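Local coordinates for protein dihydropyrimidinase (Brevibacillus agri, PDB 3SFW) that probably catalyses the zinc-dependent hydrolytic ring opening of dihydropyrimidines, as expected of a cyclic amidase of the amidohydrolase family, at residues A[59-64]-A[72-77]; A[81-86]-A[408-413]; A[89-94]-A[106-111]; A[110-113]-A[119-122]; A[342-347]-A[414-419]. All blocks are in the same frame, centred on the assembly; numbering follows the deposited sequence.

Contact 1: A[59-64]-A[72-77]; sequences THLDMP and DNFFTG. With ZN (zinc ion), chain F.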
# COMPACT_ATOMS: atom_id res chain seq x y z
N THR A 59 -31.07 10.94 -1.37
CA THR A 59 -32.37 10.71 -2.07
C THR A 59 -32.52 11.66 -3.26
O THR A 59 -31.88 12.71 -3.31
CB THR A 59 -33.58 10.86 -1.12
OG1 THR A 59 -33.70 12.22 -0.67
CG2 THR A 59 -33.36 9.97 0.16
N HIS A 60 -33.34 11.24 -4.22
CA HIS A 60 -33.61 12.01 -5.43
C HIS A 60 -35.13 11.99 -5.70
O HIS A 60 -35.59 11.31 -6.65
CB HIS A 60 -32.86 11.40 -6.63
CG HIS A 60 -31.38 11.40 -6.46
ND1 HIS A 60 -30.61 12.54 -6.63
CD2 HIS A 60 -30.52 10.42 -6.10
CE1 HIS A 60 -29.33 12.24 -6.44
NE2 HIS A 60 -29.26 10.96 -6.09
N LEU A 61 -35.90 12.65 -4.84
CA LEU A 61 -37.36 12.62 -5.02
C LEU A 61 -37.78 13.69 -6.05
O LEU A 61 -37.27 14.83 -6.04
CB LEU A 61 -38.03 12.92 -3.67
CG LEU A 61 -37.60 12.01 -2.51
CD1 LEU A 61 -38.47 12.31 -1.26
CD2 LEU A 61 -37.79 10.52 -2.92
N ASP A 62 -38.77 13.35 -6.89
CA ASP A 62 -39.26 14.26 -7.92
C ASP A 62 -38.14 14.86 -8.74
O ASP A 62 -38.11 16.09 -8.98
CB ASP A 62 -40.11 15.37 -7.29
CG ASP A 62 -41.09 16.01 -8.28
OD1 ASP A 62 -41.68 15.29 -9.12
OD2 ASP A 62 -41.26 17.24 -8.21
N MET A 63 -37.17 14.04 -9.10
CA MET A 63 -35.97 14.53 -9.76
C MET A 63 -36.12 14.41 -11.28
O MET A 63 -36.38 13.33 -11.80
CB MET A 63 -34.78 13.64 -9.34
CG MET A 63 -33.44 14.06 -10.02
SD MET A 63 -32.35 12.61 -10.09
CE MET A 63 -30.82 13.28 -10.63
N PRO A 64 -35.86 15.49 -12.01
CA PRO A 64 -35.80 15.35 -13.48
C PRO A 64 -34.48 14.72 -13.92
O PRO A 64 -33.41 15.25 -13.61
CB PRO A 64 -35.87 16.82 -13.97
CG PRO A 64 -35.23 17.62 -12.82
CD PRO A 64 -35.53 16.85 -11.53
N ASP A 72 -41.19 8.58 -7.39
CA ASP A 72 -41.66 9.06 -6.09
C ASP A 72 -41.49 10.56 -6.02
O ASP A 72 -40.42 11.06 -6.37
CB ASP A 72 -40.83 8.45 -4.93
CG ASP A 72 -41.37 7.10 -4.46
OD1 ASP A 72 -42.60 6.93 -4.32
OD2 ASP A 72 -40.53 6.24 -4.14
N ASN A 73 -42.51 11.27 -5.54
CA ASN A 73 -42.34 12.68 -5.22
C ASN A 73 -42.10 12.83 -3.72
O ASN A 73 -41.77 11.84 -3.05
CB ASN A 73 -43.56 13.50 -5.69
CG ASN A 73 -44.89 13.07 -5.04
OD1 ASN A 73 -46.00 13.50 -5.46
ND2 ASN A 73 -44.82 12.25 -4.04
N PHE A 74 -42.13 14.06 -3.21
CA PHE A 74 -41.81 14.23 -1.78
C PHE A 74 -42.83 13.60 -0.88
O PHE A 74 -42.48 13.13 0.18
CB PHE A 74 -41.55 15.69 -1.40
CG PHE A 74 -40.13 16.09 -1.60
CD1 PHE A 74 -39.64 16.33 -2.88
CD2 PHE A 74 -39.25 16.16 -0.50
CE1 PHE A 74 -38.28 16.66 -3.12
CE2 PHE A 74 -37.87 16.41 -0.72
CZ PHE A 74 -37.39 16.70 -2.02
N PHE A 75 -44.10 13.50 -1.33
CA PHE A 75 -45.10 12.82 -0.51
C PHE A 75 -44.84 11.29 -0.49
O PHE A 75 -44.70 10.69 0.57
CB PHE A 75 -46.53 13.11 -1.03
CG PHE A 75 -47.61 12.41 -0.26
CD1 PHE A 75 -48.38 11.44 -0.89
CD2 PHE A 75 -47.76 12.62 1.10
CE1 PHE A 75 -49.36 10.73 -0.19
CE2 PHE A 75 -48.77 11.92 1.84
CZ PHE A 75 -49.55 10.96 1.17
N THR A 76 -44.90 10.65 -1.66
CA THR A 76 -44.80 9.17 -1.68
C THR A 76 -43.41 8.71 -1.21
O THR A 76 -43.30 7.65 -0.58
CB THR A 76 -45.16 8.52 -3.03
OG1 THR A 76 -44.22 8.92 -4.03
CG2 THR A 76 -46.65 8.92 -3.50
N GLY A 77 -42.38 9.46 -1.59
CA GLY A 77 -41.02 9.05 -1.23
C GLY A 77 -40.78 9.13 0.28
O GLY A 77 -40.14 8.24 0.86
ZN ZN F . -27.46 9.87 -6.28
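One face of the F74 ring carries L61 CB, which stands 4.0 Å from the ring centroid and 21° off the normal, a CH-pi contact displaced toward the CD1-CE1 rim. Near that rim L61 O comes within 3.6 Å of F74 CE1, while CD1 of the same leucine passes above CG and CD2, so one aliphatic chain spans much of the ring. In L61 a chi1 of -54° turns CG toward the helix; from there CD1 runs over the ring and CD2 goes to G77 in the first turn. G77, with no side chain, leaves L61 CD2 room to settle 3.9 Å from G77 CA. The backbones are tied by D62 N to D72 O at 2.9 Å, with an N-H to oxygen angle of 160°. N73 is the N-cap of the helix; its N gives a hydrogen to T76 OG1 at 3.3 Å, and that hydroxyl in turn donates to D72 OD1 at 2.6 Å, meeting the anti side of the carboxylate. The D72 carboxylate has two further donors, N412 N to OD1 and H316 NE2 to OD2. D62 OD2 makes a salt bridge to K111 NZ. H60 turns away from the helix and binds zinc through NE2 at 2.1 Å; its ring also meets F92. Together with H58, H60 forms the His-X-His pair at the end of strand 49-59 that is a hallmark of the metal site in amidohydrolase barrels, and the turn packed here on helix 74-83 follows directly after it.

Contact 2: A[81-86]-A[408-413]; sequences AAFGGT and THHMNV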
# COMPACT_ATOMS: atom_id res chain seq x y z
N ALA A 81 -40.14 6.07 2.89
CA ALA A 81 -39.00 6.12 3.82
C ALA A 81 -39.50 5.81 5.23
O ALA A 81 -38.90 4.99 5.94
CB ALA A 81 -38.35 7.53 3.80
N ALA A 82 -40.60 6.45 5.63
CA ALA A 82 -41.12 6.25 7.00
C ALA A 82 -41.55 4.79 7.20
O ALA A 82 -41.24 4.17 8.23
CB ALA A 82 -42.31 7.21 7.28
N PHE A 83 -42.24 4.20 6.23
CA PHE A 83 -42.60 2.79 6.40
C PHE A 83 -41.33 1.93 6.58
O PHE A 83 -41.44 0.81 7.06
CB PHE A 83 -43.42 2.28 5.23
CG PHE A 83 -44.91 2.52 5.40
CD1 PHE A 83 -45.54 3.54 4.67
CD2 PHE A 83 -45.67 1.71 6.26
CE1 PHE A 83 -46.92 3.73 4.77
CE2 PHE A 83 -47.06 1.93 6.43
CZ PHE A 83 -47.69 2.92 5.65
N GLY A 84 -40.22 2.39 5.97
CA GLY A 84 -38.94 1.69 5.98
C GLY A 84 -38.05 2.03 7.17
O GLY A 84 -36.92 1.53 7.26
N GLY A 85 -38.59 2.81 8.10
CA GLY A 85 -37.86 3.15 9.37
C GLY A 85 -36.93 4.33 9.25
O GLY A 85 -36.06 4.53 10.12
N THR A 86 -37.16 5.18 8.24
CA THR A 86 -36.32 6.37 8.03
C THR A 86 -37.18 7.61 8.32
O THR A 86 -38.26 7.76 7.76
CB THR A 86 -35.75 6.38 6.58
OG1 THR A 86 -34.74 5.36 6.48
CG2 THR A 86 -35.13 7.74 6.21
N THR A 408 -46.10 -5.40 -1.31
CA THR A 408 -46.31 -4.89 0.03
C THR A 408 -45.49 -3.63 0.31
O THR A 408 -45.62 -3.05 1.38
CB THR A 408 -45.95 -5.93 1.11
OG1 THR A 408 -44.65 -6.47 0.83
CG2 THR A 408 -46.99 -7.07 1.12
N HIS A 409 -44.71 -3.16 -0.68
CA HIS A 409 -43.94 -1.91 -0.49
C HIS A 409 -44.80 -0.65 -0.67
O HIS A 409 -45.99 -0.73 -1.05
CB HIS A 409 -42.58 -1.90 -1.26
CG HIS A 409 -42.66 -1.60 -2.74
ND1 HIS A 409 -41.63 -1.91 -3.60
CD2 HIS A 409 -43.56 -0.90 -3.48
CE1 HIS A 409 -41.89 -1.44 -4.81
NE2 HIS A 409 -43.06 -0.81 -4.76
N HIS A 410 -44.25 0.51 -0.34
CA HIS A 410 -45.01 1.76 -0.41
C HIS A 410 -44.40 2.78 -1.36
O HIS A 410 -44.96 3.90 -1.53
CB HIS A 410 -45.16 2.34 1.00
CG HIS A 410 -45.78 1.39 1.98
ND1 HIS A 410 -45.05 0.37 2.57
CD2 HIS A 410 -47.06 1.25 2.42
CE1 HIS A 410 -45.85 -0.34 3.36
NE2 HIS A 410 -47.08 0.15 3.26
N MET A 411 -43.26 2.44 -1.98
CA MET A 411 -42.66 3.30 -3.01
C MET A 411 -43.56 3.34 -4.25
O MET A 411 -44.20 2.32 -4.58
CB MET A 411 -41.26 2.81 -3.38
CG MET A 411 -40.30 2.85 -2.18
SD MET A 411 -38.75 2.04 -2.56
CE MET A 411 -39.31 0.30 -2.65
N ASN A 412 -43.73 4.53 -4.84
CA ASN A 412 -44.63 4.64 -5.99
C ASN A 412 -43.89 4.17 -7.25
O ASN A 412 -43.58 4.97 -8.13
CB ASN A 412 -45.18 6.07 -6.14
CG ASN A 412 -46.32 6.15 -7.15
OD1 ASN A 412 -46.90 5.12 -7.53
ND2 ASN A 412 -46.55 7.35 -7.68
N VAL A 413 -43.66 2.84 -7.36
CA VAL A 413 -42.88 2.27 -8.46
C VAL A 413 -43.33 0.83 -8.62
O VAL A 413 -43.74 0.20 -7.66
CB VAL A 413 -41.35 2.27 -8.16
CG1 VAL A 413 -40.52 2.12 -9.44
CG2 VAL A 413 -40.96 3.54 -7.44
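The backbone N of H410, the residue whose imidazole lies on the ring of F83, donates to E343 OE1; M411 N reaches the same oxygen in a weak hydrogen bond. One carboxylate oxygen thus takes two consecutive amide hydrogens and fixes the backbone from which the H410 ring projects. H410 CG sits beside its backbone N (chi1 -55°), and the imidazole is laid flat over F83 in a face-to-face stack, centroids 3.5 Å apart and planes only 4° from parallel. With the plane separation also close to 3.5 Å, the rings overlap with almost no lateral offset. H410 CD2 comes to 3.4 Å from F83 CE1, and ND1 lies above CG and near CB of the phenylalanine, although the two side chains cross at about a right angle. F83 ends helix 74-83, one of the helices of the amidohydrolase barrel, within the Schellman motif that closes it: T86 N returns to A81 O at 2.9 Å and G85 N to A82 O at 3.0 Å, with G85 at a positive phi of 86°. An alanine in place of F83 would probably leave one face of the H410 imidazole without its stacking partner and hold the ring less firmly. F83 also touches V438 of strand 435-439. In segment 408-413 itself, H409 NE2 donates to V413 O at 3.1 Å, the oxygen lying in the imidazole plane, which closes a short loop over N412, the centre of an inverse gamma turn.

Contact 3: A[89-94]-A[106-111]; sequences IVDFCL and ATWHEK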
# COMPACT_ATOMS: atom_id res chain seq x y z
N ILE A 89 -34.61 12.74 5.60
CA ILE A 89 -33.86 12.54 4.38
C ILE A 89 -33.08 13.79 4.04
O ILE A 89 -33.41 14.90 4.52
CB ILE A 89 -34.80 12.24 3.13
CG1 ILE A 89 -35.78 13.42 2.88
CG2 ILE A 89 -35.60 10.94 3.35
CD1 ILE A 89 -36.51 13.27 1.56
N VAL A 90 -32.05 13.63 3.20
CA VAL A 90 -31.36 14.79 2.68
C VAL A 90 -31.28 14.58 1.20
O VAL A 90 -30.66 13.58 0.72
CB VAL A 90 -29.95 15.00 3.31
CG1 VAL A 90 -29.47 16.44 2.97
CG2 VAL A 90 -30.02 14.81 4.88
N ASP A 91 -32.01 15.43 0.47
CA ASP A 91 -32.23 15.25 -0.97
C ASP A 91 -31.33 16.17 -1.79
O ASP A 91 -31.01 17.29 -1.37
CB ASP A 91 -33.71 15.59 -1.23
CG ASP A 91 -34.19 15.09 -2.58
OD1 ASP A 91 -34.08 15.86 -3.55
OD2 ASP A 91 -34.67 13.92 -2.64
N PHE A 92 -30.91 15.72 -2.98
CA PHE A 92 -30.08 16.55 -3.86
C PHE A 92 -30.85 17.59 -4.69
O PHE A 92 -31.48 17.26 -5.73
CB PHE A 92 -29.23 15.64 -4.77
CG PHE A 92 -28.16 14.90 -4.02
CD1 PHE A 92 -28.37 13.60 -3.55
CD2 PHE A 92 -26.95 15.50 -3.78
CE1 PHE A 92 -27.40 12.92 -2.87
CE2 PHE A 92 -25.96 14.83 -3.06
CZ PHE A 92 -26.20 13.54 -2.58
N CYS A 93 -30.63 18.85 -4.34
CA CYS A 93 -31.13 19.98 -5.15
C CYS A 93 -30.21 20.21 -6.35
O CYS A 93 -29.00 20.55 -6.20
CB CYS A 93 -31.18 21.22 -4.25
SG CYS A 93 -31.60 22.73 -5.17
N LEU A 94 -30.74 19.99 -7.55
CA LEU A 94 -29.92 20.09 -8.75
C LEU A 94 -29.90 21.52 -9.26
O LEU A 94 -30.88 22.25 -9.10
CB LEU A 94 -30.47 19.20 -9.84
CG LEU A 94 -30.65 17.75 -9.42
CD1 LEU A 94 -31.15 16.96 -10.68
CD2 LEU A 94 -29.33 17.13 -8.87
N ALA A 106 -35.09 27.44 -4.23
CA ALA A 106 -36.53 27.74 -4.14
C ALA A 106 -37.40 26.68 -4.82
O ALA A 106 -38.47 26.27 -4.29
CB ALA A 106 -36.81 29.16 -4.73
N THR A 107 -36.92 26.20 -5.97
CA THR A 107 -37.60 25.13 -6.69
C THR A 107 -37.72 23.85 -5.86
O THR A 107 -38.82 23.23 -5.78
CB THR A 107 -36.88 24.84 -8.00
OG1 THR A 107 -36.98 26.00 -8.82
CG2 THR A 107 -37.54 23.64 -8.73
N TRP A 108 -36.63 23.49 -5.19
CA TRP A 108 -36.67 22.34 -4.29
C TRP A 108 -37.56 22.49 -3.05
O TRP A 108 -38.24 21.55 -2.66
CB TRP A 108 -35.23 21.86 -3.92
CG TRP A 108 -34.83 20.61 -4.61
CD1 TRP A 108 -34.72 19.36 -4.03
CD2 TRP A 108 -34.60 20.43 -6.02
NE1 TRP A 108 -34.47 18.42 -5.00
CE2 TRP A 108 -34.35 19.03 -6.22
CE3 TRP A 108 -34.61 21.29 -7.14
CZ2 TRP A 108 -34.13 18.49 -7.50
CZ3 TRP A 108 -34.32 20.74 -8.42
CH2 TRP A 108 -34.06 19.36 -8.58
N HIS A 109 -37.58 23.69 -2.43
CA HIS A 109 -38.53 23.91 -1.34
C HIS A 109 -39.96 23.73 -1.84
O HIS A 109 -40.80 23.15 -1.14
CB HIS A 109 -38.33 25.31 -0.76
CG HIS A 109 -37.24 25.40 0.27
ND1 HIS A 109 -37.36 24.85 1.53
CD2 HIS A 109 -35.96 25.85 0.17
CE1 HIS A 109 -36.24 25.08 2.21
NE2 HIS A 109 -35.37 25.66 1.40
N GLU A 110 -40.22 24.15 -3.08
CA GLU A 110 -41.59 24.04 -3.62
C GLU A 110 -41.95 22.56 -3.94
O GLU A 110 -43.06 22.14 -3.64
CB GLU A 110 -41.79 24.97 -4.82
CG GLU A 110 -43.19 24.93 -5.50
CD GLU A 110 -44.35 25.31 -4.57
OE1 GLU A 110 -45.51 24.96 -4.90
OE2 GLU A 110 -44.12 25.95 -3.52
N LYS A 111 -40.95 21.73 -4.25
CA LYS A 111 -41.20 20.28 -4.39
C LYS A 111 -41.64 19.68 -3.05
O LYS A 111 -42.45 18.75 -3.01
CB LYS A 111 -39.95 19.52 -4.90
CG LYS A 111 -39.50 19.84 -6.26
CD LYS A 111 -38.21 19.00 -6.59
CE LYS A 111 -37.67 19.34 -7.96
NZ LYS A 111 -38.65 18.93 -9.04
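W108 NE1 donates to D91 OD1 at 3.0 Å, the oxygen lying in the indole plane and the donor approaching nearly along the C-O axis. The bond crosses a beta-alpha-beta unit of the barrel, from helix 101-112 to the strand 86-93 that it covers; their short segments run 136° apart, 9.2 Å between axes at closest approach. Over one face of the indole sits C93 CA, 3.5 Å from the centroid of the five-membered ring and 8° off its normal. L94 N lies over the six-membered part of the same face, 3.5 Å from W108 CH2, with L94 CB alongside at 3.8 Å. The C93 sulfur comes obliquely, its SG placed anti to the backbone N (chi1 173°) and 4.3 Å from the five-membered ring centroid. On the opposite face K111 CE lies toward the rim, and the lysine makes a cation-pi contact with the indole. F122 meets W108 edge-to-face. A leucine here, lacking the indole N-H, would probably leave D91 OD1 without this donor's hold and open a gap over C93 and L94 where the ring now lies. Behind this first shell stand the end of strand 49-59 and the loop that follows, which hold the aspartate from either side of zinc ligand H60: D91 OD2 accepts from T59 OG1 and from L61 N.

Contact 4: A[110-113]-A[119-122]; sequences EKAR and DYGF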
# COMPACT_ATOMS: atom_id res chain seq x y z
N GLU A 110 -40.22 24.15 -3.08
CA GLU A 110 -41.59 24.04 -3.62
C GLU A 110 -41.95 22.56 -3.94
O GLU A 110 -43.06 22.14 -3.64
CB GLU A 110 -41.79 24.97 -4.82
CG GLU A 110 -43.19 24.93 -5.50
CD GLU A 110 -44.35 25.31 -4.57
OE1 GLU A 110 -45.51 24.96 -4.90
OE2 GLU A 110 -44.12 25.95 -3.52
N LYS A 111 -40.95 21.73 -4.25
CA LYS A 111 -41.20 20.28 -4.39
C LYS A 111 -41.64 19.68 -3.05
O LYS A 111 -42.45 18.75 -3.01
CB LYS A 111 -39.95 19.52 -4.90
CG LYS A 111 -39.50 19.84 -6.26
CD LYS A 111 -38.21 19.00 -6.59
CE LYS A 111 -37.67 19.34 -7.96
NZ LYS A 111 -38.65 18.93 -9.04
N ALA A 112 -41.04 20.13 -1.95
CA ALA A 112 -41.27 19.50 -0.67
C ALA A 112 -42.42 20.11 0.16
O ALA A 112 -43.07 19.42 0.96
CB ALA A 112 -39.98 19.47 0.14
N ARG A 113 -42.70 21.39 -0.04
CA ARG A 113 -43.52 22.12 0.93
C ARG A 113 -44.97 21.60 0.87
O ARG A 113 -45.52 21.39 -0.21
CB ARG A 113 -43.44 23.62 0.65
CG ARG A 113 -44.51 24.51 1.32
CD ARG A 113 -44.38 25.96 0.82
NE ARG A 113 -43.08 26.55 1.17
CZ ARG A 113 -42.11 26.88 0.30
NH1 ARG A 113 -42.25 26.67 -1.01
NH2 ARG A 113 -40.98 27.42 0.77
N ASP A 119 -39.10 14.73 8.06
CA ASP A 119 -38.26 15.90 7.92
C ASP A 119 -37.23 15.74 6.81
O ASP A 119 -36.87 14.61 6.45
CB ASP A 119 -37.57 16.22 9.24
CG ASP A 119 -38.53 16.78 10.26
OD1 ASP A 119 -39.75 16.86 9.92
OD2 ASP A 119 -38.12 17.13 11.39
N TYR A 120 -36.75 16.86 6.27
CA TYR A 120 -35.87 16.81 5.08
C TYR A 120 -34.88 17.95 5.11
O TYR A 120 -35.23 19.10 5.46
CB TYR A 120 -36.69 16.85 3.77
CG TYR A 120 -37.64 18.04 3.67
CD1 TYR A 120 -38.91 18.01 4.29
CD2 TYR A 120 -37.26 19.20 2.94
CE1 TYR A 120 -39.74 19.17 4.29
CE2 TYR A 120 -38.08 20.33 2.92
CZ TYR A 120 -39.33 20.29 3.55
OH TYR A 120 -40.13 21.43 3.52
N GLY A 121 -33.69 17.67 4.58
CA GLY A 121 -32.78 18.74 4.27
C GLY A 121 -32.46 18.65 2.81
O GLY A 121 -32.94 17.72 2.10
N PHE A 122 -31.67 19.61 2.32
CA PHE A 122 -31.16 19.56 0.97
C PHE A 122 -29.63 19.60 0.95
O PHE A 122 -29.02 20.41 1.66
CB PHE A 122 -31.68 20.75 0.12
CG PHE A 122 -33.18 20.78 -0.03
CD1 PHE A 122 -33.92 19.61 -0.29
CD2 PHE A 122 -33.86 22.00 0.08
CE1 PHE A 122 -35.27 19.63 -0.33
CE2 PHE A 122 -35.26 22.03 0.03
CZ PHE A 122 -35.96 20.86 -0.21
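Apolar packing carries this contact, and the methyl of A112 is its centre. A112 CB lies over one face of the Y120 ring, toward the rim that carries the hydroxyl: it is 3.5 Å from Y120 CE2 and 3.8 Å from the ring centroid, 26° off the normal, which makes a CH-pi contact. The same methyl comes to the edge of the F122 ring, near its plane, 4.3 Å from CZ. A112 CB thus touches the face of one ring and the edge of the next, on the side of strand 119-124 that both aromatics occupy, since Y120 and F122 are two residues apart. Y120 CG falls between the backbone N and the carbonyl carbon (chi1 54°), the crowded position, and this brings the ring up to A112. F74 of helix 74-83 closes against A112 and F122 from another side. Among the aromatic pairs, F122 meets H109 edge-to-face and also touches Y452. The charged interaction stays within the helix end: R113 NH1 reaches E110 OE2 at 3.2 Å in a salt bridge that lies in the guanidinium plane. R113 is the first residue after the helix, and D119, at the start of the strand, is held by K382 and R433. Backbone bonds place the strand, G121 pairing with I89 and D91 of the parallel strand 86-93. This is the return half of a beta-alpha-beta crossover, in which helix 101-112 ends on strand 119-124 by packing its small last residue on the aromatics of an amidohydrolase barrel strand.

Contact 5: A[342-347]-A[414-419]; sequences IEDRMT and DYNPFE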
# COMPACT_ATOMS: atom_id res chain seq x y z
N ILE A 342 -35.25 3.37 -1.15
CA ILE A 342 -35.45 4.11 0.12
C ILE A 342 -36.09 3.26 1.23
O ILE A 342 -35.76 3.39 2.41
CB ILE A 342 -36.19 5.43 -0.10
CG1 ILE A 342 -35.89 6.42 1.04
CG2 ILE A 342 -37.75 5.20 -0.25
CD1 ILE A 342 -36.43 7.87 0.68
N GLU A 343 -37.02 2.38 0.85
CA GLU A 343 -37.84 1.75 1.84
C GLU A 343 -37.14 0.59 2.55
O GLU A 343 -37.36 0.35 3.75
CB GLU A 343 -39.12 1.24 1.19
CG GLU A 343 -40.11 0.68 2.22
CD GLU A 343 -41.53 0.54 1.66
OE1 GLU A 343 -41.81 1.07 0.56
OE2 GLU A 343 -42.36 -0.09 2.35
N ASP A 344 -36.22 -0.06 1.86
CA ASP A 344 -35.63 -1.30 2.40
C ASP A 344 -34.26 -1.13 3.03
O ASP A 344 -33.67 -2.11 3.59
CB ASP A 344 -35.66 -2.40 1.36
CG ASP A 344 -37.07 -2.71 0.93
OD1 ASP A 344 -37.93 -2.93 1.84
OD2 ASP A 344 -37.34 -2.60 -0.28
N ARG A 345 -33.78 0.12 3.02
CA ARG A 345 -32.39 0.39 3.50
C ARG A 345 -32.19 -0.14 4.94
O ARG A 345 -31.19 -0.86 5.21
CB ARG A 345 -32.07 1.91 3.46
CG ARG A 345 -30.66 2.24 4.05
CD ARG A 345 -30.40 3.77 4.01
NE ARG A 345 -31.34 4.48 4.85
CZ ARG A 345 -31.02 5.23 5.90
NH1 ARG A 345 -29.73 5.39 6.24
NH2 ARG A 345 -32.00 5.80 6.63
N MET A 346 -33.05 0.27 5.88
CA MET A 346 -32.84 -0.08 7.30
C MET A 346 -32.91 -1.61 7.49
O MET A 346 -32.06 -2.21 8.19
CB MET A 346 -33.88 0.59 8.19
CG MET A 346 -33.78 2.12 8.25
SD MET A 346 -32.33 2.67 9.15
CE MET A 346 -32.84 2.42 10.82
N THR A 347 -33.98 -2.22 6.95
CA THR A 347 -34.18 -3.68 7.18
C THR A 347 -33.08 -4.54 6.56
O THR A 347 -32.59 -5.48 7.20
CB THR A 347 -35.56 -4.19 6.69
OG1 THR A 347 -36.59 -3.53 7.44
CG2 THR A 347 -35.66 -5.72 6.97
N ASP A 414 -43.28 0.31 -9.86
CA ASP A 414 -43.89 -0.99 -10.17
C ASP A 414 -43.00 -2.20 -9.97
O ASP A 414 -43.36 -3.30 -10.40
CB ASP A 414 -44.43 -1.01 -11.61
CG ASP A 414 -43.36 -0.74 -12.63
OD1 ASP A 414 -42.17 -0.72 -12.28
OD2 ASP A 414 -43.66 -0.69 -13.86
N TYR A 415 -41.86 -2.03 -9.32
CA TYR A 415 -41.05 -3.21 -9.01
C TYR A 415 -40.22 -2.91 -7.81
O TYR A 415 -40.06 -1.75 -7.40
CB TYR A 415 -40.14 -3.64 -10.21
CG TYR A 415 -38.92 -2.76 -10.45
CD1 TYR A 415 -39.04 -1.54 -11.10
CD2 TYR A 415 -37.66 -3.12 -9.94
CE1 TYR A 415 -37.96 -0.69 -11.27
CE2 TYR A 415 -36.55 -2.33 -10.16
CZ TYR A 415 -36.71 -1.11 -10.83
OH TYR A 415 -35.62 -0.29 -11.01
N ASN A 416 -39.68 -3.98 -7.23
CA ASN A 416 -38.71 -3.82 -6.14
C ASN A 416 -37.49 -4.65 -6.49
O ASN A 416 -37.62 -5.84 -6.83
CB ASN A 416 -39.35 -4.32 -4.86
CG ASN A 416 -38.52 -4.00 -3.62
OD1 ASN A 416 -37.37 -4.44 -3.52
ND2 ASN A 416 -39.08 -3.20 -2.71
N PRO A 417 -36.29 -4.02 -6.49
CA PRO A 417 -35.10 -4.77 -6.92
C PRO A 417 -34.69 -5.88 -5.96
O PRO A 417 -33.92 -6.75 -6.34
CB PRO A 417 -34.00 -3.68 -7.00
CG PRO A 417 -34.47 -2.64 -5.94
CD PRO A 417 -35.99 -2.66 -6.00
N PHE A 418 -35.24 -5.85 -4.75
CA PHE A 418 -35.06 -6.91 -3.79
C PHE A 418 -36.20 -7.94 -3.76
O PHE A 418 -36.34 -8.67 -2.80
CB PHE A 418 -34.84 -6.31 -2.38
CG PHE A 418 -33.80 -5.22 -2.35
CD1 PHE A 418 -32.45 -5.51 -2.59
CD2 PHE A 418 -34.19 -3.85 -2.20
CE1 PHE A 418 -31.46 -4.47 -2.61
CE2 PHE A 418 -33.21 -2.82 -2.22
CZ PHE A 418 -31.86 -3.12 -2.41
N GLU A 419 -37.03 -7.94 -4.81
CA GLU A 419 -38.15 -8.87 -4.90
C GLU A 419 -37.77 -10.29 -4.47
O GLU A 419 -36.86 -10.90 -5.02
CB GLU A 419 -38.71 -8.86 -6.32
CG GLU A 419 -40.05 -9.64 -6.44
CD GLU A 419 -41.18 -8.95 -5.72
OE1 GLU A 419 -41.27 -7.69 -5.82
OE2 GLU A 419 -42.04 -9.69 -5.14
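This is a small, buried, mainly polar contact, joining D344, near the start of helix 345-354, to the loop between strands 393-403 and 422-432. D344 and N416 come from opposite directions, and N416 ND2 donates to D344 OD2 at 3.0 Å. The bond is almost straight, 172° at the hydrogen; the carboxylate oxygen lies in the amide plane, and the two flat groups are turned 48° against each other. D344 CG stands beside its backbone N (chi1 -61°), which aims the carboxylate at the loop. D344 OD2 also comes to the edge of the F418 ring, 3.9 Å from CD2, with P417 CG over one face of that ring. The other end of the amide is just as occupied: N416 OD1 accepts from F418 N at 2.8 Å, an Asx turn that sits on the type I turn running from N416 to E419, where E419 N returns to N416 O at 3.0 Å. Outside these segments ND2 bonds to H409 ND1, and M411 packs on the N416 side chain. With ND2 bound to both the aspartate and the histidine and OD1 serving the turn, the amide is set in one orientation and cannot easily flip; a nearly straight N-H bond to OD2 is consistent with an ionised D344 and would help to offset its buried charge.

In the fold
Contacts 1, 3, 4 and 5 are buried, whereas contact 2 lies at the surface and rests on a single ring stack. Contacts 3 and 4 share E110 and K111 and build one beta-alpha-beta unit, but contact 3 turns on an indole bond to a carboxylate, contact 4 on a methyl among aromatics. Contacts 1 and 2 both use helix 74-83, the first near its start and the metal site, the second at its end. Contacts 2 and 5 use adjoining pieces of one loop, their centres about 8 Å apart; contact 5 is polar. Contact 1 is the hub, touching all four others, while contacts 4 and 5 do not meet.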